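Local coordinates for protein taurine:2-oxoglutarate aminotransferase (PDB 6JIX) that probably transfers the amino group of taurine to 2-oxoglutarate, with pyridoxal 5'-phosphate as cofactor, at residues Tyr49-Ser54 / Gly406-Gly411; Phe111-Gly116 / Cys310-Ser315; Arg133-Ser138 / Gly170-Met175. One frame throughout, in Å; residues are numbered along the deposited sequence.

Contact 1: Tyr49-Ser54 / Gly406-Gly411; sequences YTDMSS and GFSTFG. With GLU (glutamic acid), chain N.
Thr50 and Phe407 pair as a parallel beta bridge, their CA atoms 5.4 Å apart, and the two segments run within 26° of each other end to end. Thr50 N donates to Gly406 O at 2.7 Å, and Ser408 N returns a bond to Thr50 O at 3.1 Å. Beyond this, Tyr49-Ser54 bends through a type I turn from Asp51 to Ser54, and Ser408 O receives only weak bonds from Met52 N and Ser53 N. Gly406, with positive phi, is the C-prime residue of the Schellman motif closing helix 395-404, where glycine suits the backbone.

The main side-chain contact is Met52 on Phe407. The methionine chain folds back at chi2 (-57°) and chi3 (-70°) and lays CG almost over the ring centre, 3.5 Å from the centroid, as a CH-pi contact, with SD oblique to the ring in a Met-aromatic contact. A flexible, unbranched methionine can follow the flat face in this way. Further on, Ser53 CB, small enough to fit, meets the edge of the Phe410 ring at CD1, 3.7 Å away.

Ser408 OG lies 2.6 Å from O of the bound glutamic acid, whose N donates to Thr409 O at 3.2 Å. Asp51 OD2 bonds His63 NE2 and OD1 bonds Leu55 N. A short parallel pair thus leads out of a helix cap into a glutamate pocket to which Asp51, Ser53, Ser408, Thr409 and Phe410 contribute, with Leu55 and Leu56.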
loop_
_atom_site.group_PDB
_atom_site.type_symbol
_atom_site.label_atom_id
_atom_site.label_comp_id
_atom_site.label_asym_id
_atom_site.label_seq_id
_atom_site.Cartn_x
_atom_site.Cartn_y
_atom_site.Cartn_z
ATOM N N TYR A 49 -13.736 -4.997 -25.188
ATOM C CA TYR A 49 -13.395 -3.602 -24.950
ATOM C C TYR A 49 -11.921 -3.410 -25.275
ATOM O O TYR A 49 -11.076 -4.183 -24.816
ATOM C CB TYR A 49 -13.714 -3.200 -23.494
ATOM C CG TYR A 49 -15.174 -3.436 -23.180
ATOM C CD1 TYR A 49 -16.138 -2.453 -23.432
ATOM C CD2 TYR A 49 -15.606 -4.676 -22.710
ATOM C CE1 TYR A 49 -17.495 -2.693 -23.192
ATOM C CE2 TYR A 49 -16.958 -4.929 -22.464
ATOM C CZ TYR A 49 -17.899 -3.937 -22.707
ATOM O OH TYR A 49 -19.229 -4.210 -22.451
ATOM N N THR A 50 -11.610 -2.373 -26.042
ATOM C CA THR A 50 -10.228 -2.033 -26.338
ATOM C C THR A 50 -9.767 -1.086 -25.242
ATOM O O THR A 50 -10.351 -0.008 -25.054
ATOM C CB THR A 50 -10.091 -1.384 -27.722
ATOM O OG1 THR A 50 -10.952 -2.047 -28.662
ATOM C CG2 THR A 50 -8.659 -1.470 -28.233
ATOM N N ASP A 51 -8.708 -1.476 -24.533
ATOM C CA ASP A 51 -8.311 -0.775 -23.312
ATOM C C ASP A 51 -7.483 0.458 -23.680
ATOM O O ASP A 51 -6.258 0.506 -23.539
ATOM C CB ASP A 51 -7.550 -1.724 -22.398
ATOM C CG ASP A 51 -7.297 -1.136 -21.033
ATOM O OD1 ASP A 51 -7.902 -0.086 -20.710
ATOM O OD2 ASP A 51 -6.491 -1.735 -20.282
ATOM N N MET A 52 -8.184 1.500 -24.121
ATOM C CA MET A 52 -7.530 2.722 -24.569
ATOM C C MET A 52 -7.007 3.604 -23.422
ATOM O O MET A 52 -6.279 4.571 -23.689
ATOM C CB MET A 52 -8.505 3.499 -25.459
ATOM C CG MET A 52 -8.823 2.764 -26.743
ATOM S SD MET A 52 -7.328 2.389 -27.694
ATOM C CE MET A 52 -6.892 4.059 -28.219
ATOM N N SER A 53 -7.304 3.277 -22.162
ATOM C CA SER A 53 -6.742 3.993 -21.022
ATOM C C SER A 53 -5.742 3.144 -20.243
ATOM O O SER A 53 -5.307 3.552 -19.157
ATOM C CB SER A 53 -7.855 4.445 -20.075
ATOM O OG SER A 53 -8.287 3.349 -19.277
ATOM N N SER A 54 -5.384 1.967 -20.761
ATOM C CA SER A 54 -4.481 1.056 -20.066
ATOM C C SER A 54 -4.952 0.797 -18.638
ATOM O O SER A 54 -4.147 0.718 -17.703
ATOM C CB SER A 54 -3.055 1.589 -20.073
ATOM O OG SER A 54 -2.419 1.201 -21.265
ATOM N N GLY A 406 -16.845 -0.025 -27.591
ATOM C CA GLY A 406 -15.665 -0.788 -27.216
ATOM C C GLY A 406 -14.409 0.039 -27.017
ATOM O O GLY A 406 -13.315 -0.524 -26.909
ATOM N N PHE A 407 -14.532 1.356 -26.943
ATOM C CA PHE A 407 -13.414 2.259 -26.690
ATOM C C PHE A 407 -13.477 2.600 -25.205
ATOM O O PHE A 407 -14.230 3.487 -24.795
ATOM C CB PHE A 407 -13.521 3.489 -27.588
ATOM C CG PHE A 407 -12.321 4.380 -27.560
ATOM C CD1 PHE A 407 -12.018 5.127 -26.434
ATOM C CD2 PHE A 407 -11.504 4.488 -28.675
ATOM C CE1 PHE A 407 -10.913 5.967 -26.423
ATOM C CE2 PHE A 407 -10.394 5.317 -28.669
ATOM C CZ PHE A 407 -10.101 6.063 -27.544
ATOM N N SER A 408 -12.710 1.861 -24.399
ATOM C CA SER A 408 -12.744 1.976 -22.944
ATOM C C SER A 408 -11.673 2.953 -22.473
ATOM O O SER A 408 -10.477 2.712 -22.666
ATOM C CB SER A 408 -12.544 0.608 -22.284
ATOM O OG SER A 408 -11.896 0.741 -21.024
ATOM N N THR A 409 -12.101 4.032 -21.822
ATOM C CA THR A 409 -11.177 5.006 -21.263
ATOM C C THR A 409 -11.853 5.691 -20.082
ATOM O O THR A 409 -12.945 5.299 -19.650
ATOM C CB THR A 409 -10.713 5.990 -22.349
ATOM O OG1 THR A 409 -9.568 6.716 -21.893
ATOM C CG2 THR A 409 -11.830 6.962 -22.744
ATOM N N PHE A 410 -11.184 6.706 -19.541
ATOM C CA PHE A 410 -11.723 7.490 -18.441
ATOM C C PHE A 410 -11.158 8.892 -18.554
ATOM O O PHE A 410 -10.288 9.168 -19.380
ATOM C CB PHE A 410 -11.391 6.866 -17.074
ATOM C CG PHE A 410 -9.975 7.128 -16.608
ATOM C CD1 PHE A 410 -8.903 6.406 -17.137
ATOM C CD2 PHE A 410 -9.709 8.097 -15.643
ATOM C CE1 PHE A 410 -7.587 6.652 -16.716
ATOM C CE2 PHE A 410 -8.393 8.347 -15.216
ATOM C CZ PHE A 410 -7.336 7.628 -15.751
ATOM N N GLY A 411 -11.648 9.773 -17.691
ATOM C CA GLY A 411 -11.119 11.120 -17.615
ATOM C C GLY A 411 -11.411 11.682 -16.244
ATOM O O GLY A 411 -12.106 11.071 -15.431
HETATM N N GLU N . -12.748 3.106 -17.391
HETATM C CA GLU N . -11.327 2.813 -17.324
HETATM C C GLU N . -11.038 1.343 -17.637
HETATM O O GLU N . -10.626 0.980 -18.799
HETATM C CB GLU N . -10.867 3.115 -15.906
HETATM C CG GLU N . -11.860 2.538 -14.918
HETATM C CD GLU N . -11.531 2.958 -13.493
HETATM O OE1 GLU N . -11.302 4.182 -13.333
HETATM O OE2 GLU N . -11.483 2.127 -12.516
HETATM O OXT GLU N . -11.207 0.507 -16.715
#

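Contact 2: Phe111-Gly116 / Cys310-Ser315; sequences FFTNGG and CGLTYS. With PLP (pyridoxal-5'-phosphate), chain G; PLP (pyridoxal-5'-phosphate), chain P; GLU (glutamic acid), chain O.
Asn114 and Tyr314 share a water that also reaches a cofactor phosphate, and the two segments serve two different pyridoxal phosphates. The water accepts from Asn114 ND2 at 3.2 Å and from Tyr314 N, and donates to O1P of the cofactor that Thr313 grips. That molecule sits in the site of the second subunit, where Gly116 and Ala117 of that subunit also bind it. Thr313 holds its O3P through N and through OG1, each at 2.7 Å; threonine adds a hydroxyl donor beside its own backbone N-H, so one residue grips O3P twice. Past the end of strand 107-113, Gly116 N donates at 3.0 Å to O1P of the cofactor in this subunit's own site, and glycine lets the phosphate come close to the backbone.

Leu312 packs between Asn114 and Phe111. Its CD1 lies 3.5 Å from Asn114 ND2, the two side chains sliding past each other in opposite directions, while CD2 approaches Phe111 CZ at 4.0 Å. Phe111, with CG anti to its N (chi1 -177°), swings its ring tip to Cys310 CB as well. Ser315 OG gives the one direct hydrogen bond between the segments, to Phe112 O at 2.6 Å, from a donor tilted 22° out of the carbonyl plane; a serine is short enough to reach this strand carbonyl.

Strand 107-113, outermost in its sheet within this chain, is bonded to strand 291-296. Helix 89-102 packs on Phe112 and helix 116-131 on Phe111, Thr113 and Cys310, while segment 310-315 lies in the loop between helices 297-305 and 318-333, where Gly311 O bonds Ser146 OG of the second subunit.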
loop_
_atom_site.group_PDB
_atom_site.type_symbol
_atom_site.label_atom_id
_atom_site.label_comp_id
_atom_site.label_asym_id
_atom_site.label_seq_id
_atom_site.Cartn_x
_atom_site.Cartn_y
_atom_site.Cartn_z
ATOM N N PHE A 111 13.653 2.074 -2.803
ATOM C CA PHE A 111 12.837 1.689 -1.657
ATOM C C PHE A 111 11.504 1.159 -2.174
ATOM O O PHE A 111 10.657 1.939 -2.628
ATOM C CB PHE A 111 12.618 2.861 -0.704
ATOM C CG PHE A 111 11.841 2.482 0.517
ATOM C CD1 PHE A 111 12.417 1.684 1.498
ATOM C CD2 PHE A 111 10.522 2.862 0.657
ATOM C CE1 PHE A 111 11.710 1.311 2.615
ATOM C CE2 PHE A 111 9.809 2.490 1.768
ATOM C CZ PHE A 111 10.412 1.704 2.754
ATOM N N PHE A 112 11.308 -0.158 -2.092
ATOM C CA PHE A 112 10.134 -0.772 -2.691
ATOM C C PHE A 112 8.927 -0.658 -1.766
ATOM O O PHE A 112 9.020 -0.875 -0.552
ATOM C CB PHE A 112 10.410 -2.240 -3.029
ATOM C CG PHE A 112 11.292 -2.431 -4.240
ATOM C CD1 PHE A 112 10.874 -2.003 -5.496
ATOM C CD2 PHE A 112 12.541 -3.038 -4.122
ATOM C CE1 PHE A 112 11.691 -2.162 -6.611
ATOM C CE2 PHE A 112 13.364 -3.199 -5.227
ATOM C CZ PHE A 112 12.939 -2.752 -6.475
ATOM N N THR A 113 7.779 -0.350 -2.364
ATOM C CA THR A 113 6.517 -0.210 -1.654
ATOM C C THR A 113 5.463 -1.042 -2.367
ATOM O O THR A 113 5.783 -1.822 -3.263
ATOM C CB THR A 113 6.080 1.250 -1.610
ATOM O OG1 THR A 113 5.817 1.676 -2.951
ATOM C CG2 THR A 113 7.175 2.119 -1.008
ATOM N N ASN A 114 4.212 -0.903 -1.971
ATOM C CA ASN A 114 3.136 -1.669 -2.575
ATOM C C ASN A 114 2.451 -0.959 -3.726
ATOM O O ASN A 114 1.739 -1.615 -4.495
ATOM C CB ASN A 114 2.105 -2.043 -1.517
ATOM C CG ASN A 114 2.587 -3.166 -0.651
ATOM O OD1 ASN A 114 3.340 -4.016 -1.123
ATOM N ND2 ASN A 114 2.197 -3.167 0.627
ATOM N N GLY A 115 2.581 0.358 -3.819
ATOM C CA GLY A 115 1.909 1.100 -4.863
ATOM C C GLY A 115 2.413 2.519 -4.913
ATOM O O GLY A 115 3.506 2.816 -4.428
ATOM N N GLY A 116 1.591 3.407 -5.476
ATOM C CA GLY A 116 1.973 4.796 -5.611
ATOM C C GLY A 116 1.845 5.631 -4.344
ATOM O O GLY A 116 2.766 6.384 -3.996
ATOM N N CYS A 310 11.569 4.095 7.873
ATOM C CA CYS A 310 10.502 3.753 6.945
ATOM C C CYS A 310 10.488 2.249 6.777
ATOM O O CYS A 310 11.534 1.601 6.852
ATOM C CB CYS A 310 10.709 4.368 5.561
ATOM S SG CYS A 310 10.679 6.162 5.524
ATOM N N GLY A 311 9.313 1.704 6.498
ATOM C CA GLY A 311 9.197 0.267 6.343
ATOM C C GLY A 311 7.765 -0.150 6.091
ATOM O O GLY A 311 6.817 0.596 6.348
ATOM N N LEU A 312 7.627 -1.366 5.570
ATOM C CA LEU A 312 6.321 -1.985 5.417
ATOM C C LEU A 312 6.526 -3.482 5.265
ATOM O O LEU A 312 7.558 -3.931 4.761
ATOM C CB LEU A 312 5.542 -1.425 4.227
ATOM C CG LEU A 312 6.221 -1.379 2.860
ATOM C CD1 LEU A 312 5.206 -1.700 1.771
ATOM C CD2 LEU A 312 6.794 -0.010 2.661
ATOM N N THR A 313 5.539 -4.247 5.732
ATOM C CA THR A 313 5.657 -5.699 5.746
ATOM C C THR A 313 6.106 -6.235 4.385
ATOM O O THR A 313 7.020 -7.063 4.305
ATOM C CB THR A 313 4.321 -6.327 6.174
ATOM O OG1 THR A 313 4.099 -6.081 7.563
ATOM C CG2 THR A 313 4.318 -7.828 5.952
ATOM N N TYR A 314 5.482 -5.777 3.302
ATOM C CA TYR A 314 5.695 -6.389 1.993
ATOM C C TYR A 314 6.760 -5.685 1.138
ATOM O O TYR A 314 6.869 -5.994 -0.051
ATOM C CB TYR A 314 4.369 -6.458 1.215
ATOM C CG TYR A 314 3.320 -7.397 1.804
ATOM C CD1 TYR A 314 3.683 -8.520 2.564
ATOM C CD2 TYR A 314 1.960 -7.155 1.605
ATOM C CE1 TYR A 314 2.712 -9.373 3.110
ATOM C CE2 TYR A 314 0.987 -7.993 2.149
ATOM C CZ TYR A 314 1.363 -9.104 2.897
ATOM O OH TYR A 314 0.379 -9.937 3.408
ATOM N N SER A 315 7.551 -4.760 1.700
ATOM C CA SER A 315 8.554 -4.024 0.914
ATOM C C SER A 315 9.503 -4.965 0.180
ATOM O O SER A 315 10.060 -5.887 0.778
ATOM C CB SER A 315 9.360 -3.088 1.817
ATOM O OG SER A 315 10.390 -2.448 1.079
HETATM N N1 PLP G . 0.575 9.399 -8.206
HETATM C C2 PLP G . -0.007 9.513 -9.403
HETATM C C2A PLP G . 0.573 10.433 -10.462
HETATM C C3 PLP G . -1.180 8.777 -9.705
HETATM O O3 PLP G . -1.807 8.878 -10.932
HETATM C C4 PLP G . -1.721 7.930 -8.764
HETATM C C4A PLP G . -3.008 7.135 -9.131
HETATM O O4A PLP G . -3.793 7.573 -9.972
HETATM C C5 PLP G . -1.063 7.838 -7.499
HETATM C C6 PLP G . 0.097 8.585 -7.248
HETATM C C5A PLP G . -1.642 6.880 -6.395
HETATM O O4P PLP G . -1.227 5.600 -6.751
HETATM P P PLP G . -1.929 4.300 -6.068
HETATM O O1P PLP G . -1.199 3.080 -6.424
HETATM O O2P PLP G . -1.826 4.341 -4.595
HETATM O O3P PLP G . -3.546 4.256 -6.533
HETATM N N1 PLP P . -0.992 -3.650 12.124
HETATM C C2 PLP P . -0.272 -4.588 12.733
HETATM C C2A PLP P . -0.816 -5.281 13.976
HETATM C C3 PLP P . 1.007 -4.946 12.231
HETATM O O3 PLP P . 1.770 -5.919 12.840
HETATM C C4 PLP P . 1.512 -4.338 11.110
HETATM C C4A PLP P . 2.907 -4.754 10.594
HETATM O O4A PLP P . 3.838 -4.786 11.391
HETATM C C5 PLP P . 0.709 -3.339 10.491
HETATM C C6 PLP P . -0.547 -3.013 11.025
HETATM C C5A PLP P . 1.237 -2.601 9.209
HETATM O O4P PLP P . 1.011 -3.446 8.139
HETATM P P PLP P . 1.769 -3.230 6.700
HETATM O O1P PLP P . 1.209 -4.156 5.699
HETATM O O2P PLP P . 1.635 -1.638 6.158
HETATM O O3P PLP P . 3.169 -3.616 6.812
HETATM N N GLU O . 9.659 -5.822 9.866
HETATM C CA GLU O . 10.271 -4.736 9.105
HETATM C C GLU O . 9.254 -4.016 8.189
HETATM O O GLU O . 9.479 -3.981 6.938
HETATM C CB GLU O . 11.446 -5.246 8.244
HETATM C CG GLU O . 12.675 -5.611 9.088
HETATM C CD GLU O . 14.033 -5.175 8.517
HETATM O OE1 GLU O . 14.096 -4.611 7.399
HETATM O OE2 GLU O . 15.097 -5.377 9.170
HETATM O OXT GLU O . 8.223 -3.442 8.683
HETATM O O HOH W 1 3.130 -4.202 3.471
#

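Contact 3: Arg133-Ser138 / Gly170-Met175; sequences RPKIFS and GFVHFM
Phe137 and Val172 lie side by side on one face of a parallel strand pair and point the same way. The valine meets one face of the ring: CB, 3.6 Å from Phe137 CE1, makes a CH-pi contact, and CG1 stands over the same face, nearer the ring's edge. A beta-branched valine suits a strand and offers two methyls to a flat aromatic. Phe174 crosses Phe137 obliquely, with CD1 4.2 Å from Phe137 CD2; its chi1 of 65° sets CG between its own N and carbonyl carbon and brings the ring edge against Ser138, with Ser138 N near the ring plane.

On the other face Ile136 CB approaches Phe171 CD1 at 4.1 Å, and Ser138 OG, bonded to Ala153 O, lies 3.5 Å from His173 CD2. Helix 116-131 covers Ile136 and Phe171, helix 190-208 covers Phe137, Val172 and Phe174.

Four backbone bonds join the strands, from Ile136 N on Gly170 O at 2.6 Å to Phe174 N on Ser138 O at 2.9 Å. Gly170 has positive phi, and a CB there would clash with Pro134 O. The chemistry implies plain packing: strand 171-174, outermost of the sheet in this chain, is fastened to strand 135-139 by backbone bonds and covered by helices on both faces.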
loop_
_atom_site.group_PDB
_atom_site.type_symbol
_atom_site.label_atom_id
_atom_site.label_comp_id
_atom_site.label_asym_id
_atom_site.label_seq_id
_atom_site.Cartn_x
_atom_site.Cartn_y
_atom_site.Cartn_z
ATOM N N ARG A 133 13.830 19.616 7.421
ATOM C CA ARG A 133 12.875 20.706 7.296
ATOM C C ARG A 133 11.456 20.151 7.281
ATOM O O ARG A 133 11.241 19.029 6.821
ATOM C CB ARG A 133 13.123 21.508 6.012
ATOM C CG ARG A 133 14.579 21.873 5.748
ATOM C CD ARG A 133 14.740 22.390 4.339
ATOM N NE ARG A 133 16.065 22.936 4.121
ATOM C CZ ARG A 133 16.413 23.621 3.041
ATOM N NH1 ARG A 133 15.529 23.845 2.081
ATOM N NH2 ARG A 133 17.650 24.074 2.921
ATOM N N PRO A 134 10.454 20.910 7.734
ATOM C CA PRO A 134 9.119 20.305 7.907
ATOM C C PRO A 134 8.205 20.320 6.683
ATOM O O PRO A 134 7.361 19.431 6.549
ATOM C CB PRO A 134 8.517 21.145 9.042
ATOM C CG PRO A 134 9.153 22.514 8.869
ATOM C CD PRO A 134 10.517 22.295 8.249
ATOM N N LYS A 135 8.349 21.298 5.789
ATOM C CA LYS A 135 7.306 21.619 4.818
ATOM C C LYS A 135 7.489 20.893 3.492
ATOM O O LYS A 135 8.612 20.722 3.011
ATOM C CB LYS A 135 7.273 23.128 4.563
ATOM C CG LYS A 135 6.594 23.924 5.660
ATOM C CD LYS A 135 6.753 25.420 5.437
ATOM C CE LYS A 135 6.738 26.179 6.768
ATOM N NZ LYS A 135 6.256 27.577 6.610
ATOM N N ILE A 136 6.362 20.530 2.881
ATOM C CA ILE A 136 6.294 19.946 1.543
ATOM C C ILE A 136 5.459 20.881 0.676
ATOM O O ILE A 136 4.317 21.200 1.031
ATOM C CB ILE A 136 5.655 18.545 1.548
ATOM C CG1 ILE A 136 6.431 17.566 2.439
ATOM C CG2 ILE A 136 5.469 18.050 0.109
ATOM C CD1 ILE A 136 7.821 17.202 1.938
ATOM N N PHE A 137 6.021 21.322 -0.450
ATOM C CA PHE A 137 5.261 22.042 -1.468
ATOM C C PHE A 137 4.752 21.065 -2.520
ATOM O O PHE A 137 5.492 20.182 -2.978
ATOM C CB PHE A 137 6.131 23.110 -2.148
ATOM C CG PHE A 137 6.082 24.465 -1.485
ATOM C CD1 PHE A 137 6.264 24.595 -0.119
ATOM C CD2 PHE A 137 5.865 25.608 -2.236
ATOM C CE1 PHE A 137 6.213 25.843 0.496
ATOM C CE2 PHE A 137 5.820 26.871 -1.629
ATOM C CZ PHE A 137 5.991 26.985 -0.256
ATOM N N SER A 138 3.496 21.239 -2.934
ATOM C CA SER A 138 2.985 20.437 -4.040
ATOM C C SER A 138 1.898 21.210 -4.769
ATOM O O SER A 138 1.355 22.195 -4.255
ATOM C CB SER A 138 2.457 19.079 -3.574
ATOM O OG SER A 138 1.611 19.215 -2.458
ATOM N N GLY A 170 2.418 21.202 7.438
ATOM C CA GLY A 170 3.585 21.197 6.588
ATOM C C GLY A 170 3.310 20.906 5.139
ATOM O O GLY A 170 4.246 20.574 4.405
ATOM N N PHE A 171 2.061 21.010 4.703
ATOM C CA PHE A 171 1.690 20.751 3.318
ATOM C C PHE A 171 1.178 22.051 2.700
ATOM O O PHE A 171 0.018 22.425 2.908
ATOM C CB PHE A 171 0.650 19.644 3.236
ATOM C CG PHE A 171 1.211 18.288 3.490
ATOM C CD1 PHE A 171 1.828 17.578 2.464
ATOM C CD2 PHE A 171 1.136 17.718 4.768
ATOM C CE1 PHE A 171 2.357 16.320 2.706
ATOM C CE2 PHE A 171 1.667 16.458 5.024
ATOM C CZ PHE A 171 2.274 15.753 3.999
ATOM N N VAL A 172 2.040 22.710 1.922
ATOM C CA VAL A 172 1.731 23.964 1.249
ATOM C C VAL A 172 1.493 23.692 -0.231
ATOM O O VAL A 172 2.317 23.047 -0.897
ATOM C CB VAL A 172 2.866 24.986 1.425
ATOM C CG1 VAL A 172 2.415 26.359 0.932
ATOM C CG2 VAL A 172 3.292 25.057 2.859
ATOM N N HIS A 173 0.391 24.216 -0.761
ATOM C CA HIS A 173 0.006 23.990 -2.144
ATOM C C HIS A 173 0.230 25.242 -2.972
ATOM O O HIS A 173 -0.091 26.352 -2.536
ATOM C CB HIS A 173 -1.453 23.545 -2.217
ATOM C CG HIS A 173 -1.686 22.215 -1.581
ATOM N ND1 HIS A 173 -2.168 22.076 -0.296
ATOM C CD2 HIS A 173 -1.451 20.959 -2.031
ATOM C CE1 HIS A 173 -2.246 20.792 0.008
ATOM N NE2 HIS A 173 -1.817 20.093 -1.028
ATOM N N PHE A 174 0.800 25.062 -4.161
ATOM C CA PHE A 174 0.958 26.149 -5.113
ATOM C C PHE A 174 0.247 25.818 -6.411
ATOM O O PHE A 174 0.144 24.654 -6.807
ATOM C CB PHE A 174 2.440 26.486 -5.403
ATOM C CG PHE A 174 3.221 25.394 -6.085
ATOM C CD1 PHE A 174 3.540 24.212 -5.415
ATOM C CD2 PHE A 174 3.696 25.575 -7.378
ATOM C CE1 PHE A 174 4.294 23.222 -6.042
ATOM C CE2 PHE A 174 4.431 24.595 -8.014
ATOM C CZ PHE A 174 4.743 23.421 -7.349
ATOM N N MET A 175 -0.259 26.854 -7.062
ATOM C CA MET A 175 -0.980 26.678 -8.314
ATOM C C MET A 175 0.002 26.497 -9.467
ATOM O O MET A 175 0.924 27.301 -9.638
ATOM C CB MET A 175 -1.890 27.877 -8.576
ATOM C CG MET A 175 -2.721 27.751 -9.834
ATOM S SD MET A 175 -3.876 26.356 -9.790
ATOM C CE MET A 175 -4.446 26.508 -8.097
#

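Contacts 2 and 3 both reach the same seven-stranded sheet, at its two outermost strands within the chain, and their centres lie 23 Å apart. Contact 1 belongs to a separate small sheet; its centre is 29 Å from that of contact 2 and 34 Å from that of contact 3, which lies on the opposite side of the chain's centre. Along the chain, contact 3 is nested inside the loop closed by contact 2, itself nested in that of contact 1. Contacts 1 and 2 both lie near cofactor: the Phe410 side chain is about 7 Å from a pyridoxal phosphate, and contact 2 binds two, one in this subunit's site through Gly116 and one in the second subunit's through Thr313. The Ser138 side chain of contact 3 stays about 11 Å from one.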